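Local structure of CRISPR-associated protein,CRISPR-associated endonuclease Cas9 (Corynebacterium diphtheriae, 6JOO) at residues Thr580-Val584 with His617-Trp621; Leu667-Ser673 with Ala722-Leu728. The protein is an engineered form of a Cas9, an RNA-guided endonuclease that in its natural form cuts invading DNA with RuvC-like and HNH nuclease domains. All blocks are in the same frame, centred on the assembly; numbering follows the deposited sequence.

Contact 1. Residues Thr580-Val584 with His617-Trp621; sequences TSDYV and HRAAW
Y583 and H617 both carry CG beside the backbone N and opposite the carbonyl carbon, with chi1 of -67° for Y583 and -70° for H617, and their rings meet between two helices of the RuvC-like domain. The deposited chain is an engineered fusion; both segments lie in its C-terminal part, within RuvC subdomain 3 of the RNase H-like nuclease fold. Segment 580-584 opens helix 582-591, and 617-621 belongs to the long helix 615-641. The ring pair is an offset edge-to-face stack, with centroids 5.0 Å apart and planes at 79°. The tyrosine supplies the edge and the histidine the face. Y583 CD1 stands over the imidazole, displaced toward its rim, and comes nearest to H617 CE1 at 3.3 Å. From the tyrosine's side, that CE1 lies close to the phenol plane at the ring edge, and the two side chains cross at about a right angle. Beside the ring pair the packing is aliphatic. The methyl of A620 points at the other segment and rests 4.3 Å from Y583 CB. V584 turns one branch to the same methyl, CG2 lying 4.4 Å from A620 CB. Across the segments the contact is thus aromatic and apolar, in a place that is largely surface. The side chains of T580 and D582 pack on Y536 of strand 532-536, which ties this helix start to an outermost strand of the mixed sheet. S581 occupies the N-cap position of helix 582-591. Its hydroxyl faces A620 CB and also serves the helix end: S581 OG accepts the backbone N-H of V584 at an N-to-O distance of 3.0 Å.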
# COMPACT_ATOMS: atom_id res chain seq x y z
N THR A 580 -13.16 25.27 -24.52
CA THR A 580 -14.34 24.54 -24.98
C THR A 580 -15.57 25.21 -24.38
O THR A 580 -15.88 25.02 -23.20
CB THR A 580 -14.27 23.06 -24.59
OG1 THR A 580 -14.36 22.93 -23.17
CG2 THR A 580 -12.96 22.44 -25.06
N SER A 581 -16.26 26.00 -25.20
CA SER A 581 -17.50 26.63 -24.75
C SER A 581 -18.60 25.58 -24.62
O SER A 581 -18.60 24.57 -25.33
CB SER A 581 -17.93 27.74 -25.71
OG SER A 581 -18.69 27.23 -26.79
N ASP A 582 -19.53 25.83 -23.70
CA ASP A 582 -20.58 24.85 -23.43
C ASP A 582 -21.51 24.68 -24.62
O ASP A 582 -22.07 23.59 -24.82
CB ASP A 582 -21.37 25.25 -22.18
CG ASP A 582 -22.00 24.05 -21.46
OD1 ASP A 582 -22.48 23.13 -22.15
OD2 ASP A 582 -22.01 24.04 -20.21
N TYR A 583 -21.70 25.73 -25.42
CA TYR A 583 -22.49 25.59 -26.64
C TYR A 583 -21.71 24.82 -27.69
O TYR A 583 -22.30 24.06 -28.48
CB TYR A 583 -22.93 26.96 -27.15
CG TYR A 583 -23.92 27.64 -26.23
CD1 TYR A 583 -25.28 27.38 -26.32
CD2 TYR A 583 -23.49 28.54 -25.26
CE1 TYR A 583 -26.18 27.99 -25.47
CE2 TYR A 583 -24.38 29.16 -24.41
CZ TYR A 583 -25.73 28.88 -24.52
OH TYR A 583 -26.63 29.49 -23.68
N VAL A 584 -20.39 24.97 -27.71
CA VAL A 584 -19.54 24.10 -28.51
C VAL A 584 -19.56 22.68 -27.96
O VAL A 584 -19.44 21.71 -28.71
CB VAL A 584 -18.11 24.68 -28.58
CG1 VAL A 584 -17.06 23.59 -28.79
CG2 VAL A 584 -18.01 25.72 -29.69
N HIS A 617 -25.84 28.60 -31.38
CA HIS A 617 -24.81 27.56 -31.39
C HIS A 617 -23.88 27.72 -32.58
O HIS A 617 -22.68 27.42 -32.47
CB HIS A 617 -25.47 26.17 -31.42
CG HIS A 617 -26.16 25.80 -30.14
ND1 HIS A 617 -26.98 26.66 -29.45
CD2 HIS A 617 -26.17 24.64 -29.44
CE1 HIS A 617 -27.46 26.05 -28.38
NE2 HIS A 617 -26.97 24.82 -28.35
N ARG A 618 -24.40 28.22 -33.71
CA ARG A 618 -23.56 28.47 -34.87
C ARG A 618 -22.73 29.73 -34.70
O ARG A 618 -21.60 29.80 -35.21
CB ARG A 618 -24.41 28.57 -36.14
CG ARG A 618 -23.67 28.96 -37.43
CD ARG A 618 -22.66 27.91 -37.91
NE ARG A 618 -22.79 26.62 -37.23
CZ ARG A 618 -22.05 25.55 -37.50
NH1 ARG A 618 -22.23 24.43 -36.82
NH2 ARG A 618 -21.14 25.59 -38.46
N ALA A 619 -23.24 30.72 -33.97
CA ALA A 619 -22.43 31.90 -33.69
C ALA A 619 -21.22 31.55 -32.84
O ALA A 619 -20.16 32.18 -32.96
CB ALA A 619 -23.27 32.97 -32.99
N ALA A 620 -21.34 30.52 -32.00
CA ALA A 620 -20.21 30.12 -31.15
C ALA A 620 -19.10 29.49 -31.97
O ALA A 620 -17.91 29.72 -31.70
CB ALA A 620 -20.69 29.16 -30.06
N TRP A 621 -19.45 28.69 -32.98
CA TRP A 621 -18.42 27.98 -33.74
C TRP A 621 -17.52 28.94 -34.50
O TRP A 621 -16.31 28.71 -34.62
CB TRP A 621 -19.08 26.99 -34.70

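Contact 2. Residues Leu667-Ser673 with Ala722-Leu728; sequences LSKVKLS and AGDNIGL
The carboxamide of N725 lies between two lysine side chains on one face of the strand pair. Its ND2 is 3.5 Å from K669 CB, while its OD1 is 3.4 Å from K671 CG. K671 and N725 cross at a slant, and both lysines run on extended beyond CG. Across the sheet, S668, V670, I726 and L728 point to the other face. I726 has CG1 between its backbone N and carbonyl carbon (chi1 70°), which places that carbon against V670 O. Strands 668-671 and 725-728 form a two-stranded antiparallel sheet in the Cas9 beta-hairpin domain, within the C-terminal part of this engineered fusion. S668-L728 and V670-I726 are hydrogen-bonded pairs; K669-G727 and K671-N725 are non-hydrogen-bonded. The L667 branches lie against the partner strand's end, CD2 3.7 Å from G727 CA and CG facing L728 O. At the opposite end L672 N donates to D724 O, and L672 CB rests 4.4 Å from I726 CG2. The L672 side chain is about 9 Å from a zinc ion that H712 and H719 help coordinate. A722 O accepts twice from S673, from its N in the carbonyl plane and from OG, tilted out of that plane.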
# COMPACT_ATOMS: atom_id res chain seq x y z
N LEU A 667 24.22 -19.68 3.44
CA LEU A 667 25.50 -19.00 3.48
C LEU A 667 26.63 -19.99 3.20
O LEU A 667 26.46 -21.21 3.29
CB LEU A 667 25.70 -18.33 4.84
CG LEU A 667 26.56 -17.07 4.89
CD1 LEU A 667 25.95 -15.99 4.01
CD2 LEU A 667 26.69 -16.59 6.32
N SER A 668 27.80 -19.45 2.85
CA SER A 668 28.99 -20.25 2.61
C SER A 668 29.92 -20.13 3.81
O SER A 668 30.39 -19.04 4.13
CB SER A 668 29.71 -19.82 1.34
OG SER A 668 29.01 -20.26 0.19
N LYS A 669 30.18 -21.26 4.47
CA LYS A 669 31.02 -21.30 5.66
C LYS A 669 32.39 -21.84 5.30
O LYS A 669 32.50 -22.91 4.69
CB LYS A 669 30.35 -22.14 6.74
CG LYS A 669 28.88 -21.80 6.94
CD LYS A 669 28.36 -22.20 8.30
CE LYS A 669 26.94 -21.70 8.50
NZ LYS A 669 26.44 -21.94 9.89
N VAL A 670 33.43 -21.10 5.67
CA VAL A 670 34.80 -21.41 5.29
C VAL A 670 35.70 -21.23 6.50
O VAL A 670 35.56 -20.26 7.26
CB VAL A 670 35.27 -20.52 4.12
CG1 VAL A 670 36.78 -20.51 3.99
CG2 VAL A 670 34.63 -20.98 2.82
N LYS A 671 36.63 -22.17 6.69
CA LYS A 671 37.55 -22.09 7.82
C LYS A 671 38.44 -20.85 7.69
O LYS A 671 38.82 -20.45 6.58
CB LYS A 671 38.41 -23.35 7.89
CG LYS A 671 37.60 -24.62 8.12
CD LYS A 671 38.46 -25.87 8.01
CE LYS A 671 37.62 -27.13 8.16
NZ LYS A 671 38.42 -28.37 7.95
N LEU A 672 38.76 -20.25 8.83
CA LEU A 672 39.54 -19.01 8.83
C LEU A 672 40.93 -19.21 8.24
O LEU A 672 41.49 -18.29 7.65
CB LEU A 672 39.63 -18.47 10.26
CG LEU A 672 40.04 -17.01 10.49
CD1 LEU A 672 39.49 -16.55 11.82
CD2 LEU A 672 41.55 -16.83 10.46
N SER A 673 41.49 -20.41 8.39
CA SER A 673 42.84 -20.69 7.90
C SER A 673 42.92 -20.79 6.38
O SER A 673 44.02 -20.98 5.85
CB SER A 673 43.36 -21.98 8.53
OG SER A 673 42.46 -23.05 8.30
N ALA A 722 41.83 -20.04 13.70
CA ALA A 722 41.99 -20.51 12.33
C ALA A 722 41.20 -21.78 12.04
O ALA A 722 41.01 -22.12 10.87
CB ALA A 722 43.47 -20.74 12.02
N GLY A 723 40.74 -22.48 13.08
CA GLY A 723 39.96 -23.68 12.90
C GLY A 723 38.47 -23.48 12.92
O GLY A 723 37.71 -24.46 12.88
N ASP A 724 38.01 -22.24 12.96
CA ASP A 724 36.59 -21.93 13.02
C ASP A 724 36.08 -21.51 11.64
O ASP A 724 36.83 -21.00 10.81
CB ASP A 724 36.31 -20.82 14.03
CG ASP A 724 36.73 -21.19 15.44
OD1 ASP A 724 36.36 -22.28 15.90
OD2 ASP A 724 37.44 -20.39 16.08
N ASN A 725 34.79 -21.73 11.42
CA ASN A 725 34.14 -21.33 10.18
C ASN A 725 33.73 -19.86 10.24
O ASN A 725 33.32 -19.35 11.28
CB ASN A 725 32.90 -22.19 9.93
CG ASN A 725 33.23 -23.49 9.23
OD1 ASN A 725 34.40 -23.82 9.02
ND2 ASN A 725 32.20 -24.24 8.88
N ILE A 726 33.84 -19.19 9.10
CA ILE A 726 33.35 -17.83 8.94
C ILE A 726 32.40 -17.81 7.75
O ILE A 726 32.52 -18.61 6.82
CB ILE A 726 34.48 -16.80 8.76
CG1 ILE A 726 35.17 -16.97 7.40
CG2 ILE A 726 35.51 -16.94 9.87
CD1 ILE A 726 36.20 -15.91 7.12
N GLY A 727 31.42 -16.90 7.80
CA GLY A 727 30.39 -16.85 6.79
C GLY A 727 30.73 -15.89 5.67
O GLY A 727 31.08 -14.73 5.91
N LEU A 728 30.63 -16.37 4.44
CA LEU A 728 30.84 -15.56 3.25
C LEU A 728 29.64 -15.70 2.33
O LEU A 728 28.99 -16.75 2.28
CB LEU A 728 32.11 -15.95 2.49
CG LEU A 728 33.43 -16.01 3.27
CD1 LEU A 728 34.54 -16.41 2.33
CD2 LEU A 728 33.74 -14.68 3.93

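Contact 1 joins two helices at the surface of the RuvC-like domain, whereas contact 2, partly buried, pairs two strands of the beta-hairpin domain. The two share no element: their centres are 82 Å apart, on opposite sides of the chain's centre. Contact 1 relies on one aromatic pair and a methyl, while S581 caps a helix start within its own segment. Contact 2 buries about three times the surface and is held mainly by backbone hydrogen bonds, with buried I726, L728, L672 and A722 beside exposed lysines. By nearest atoms, bound nucleic acid is about 5 Å from contact 2 and about 14 Å from contact 1.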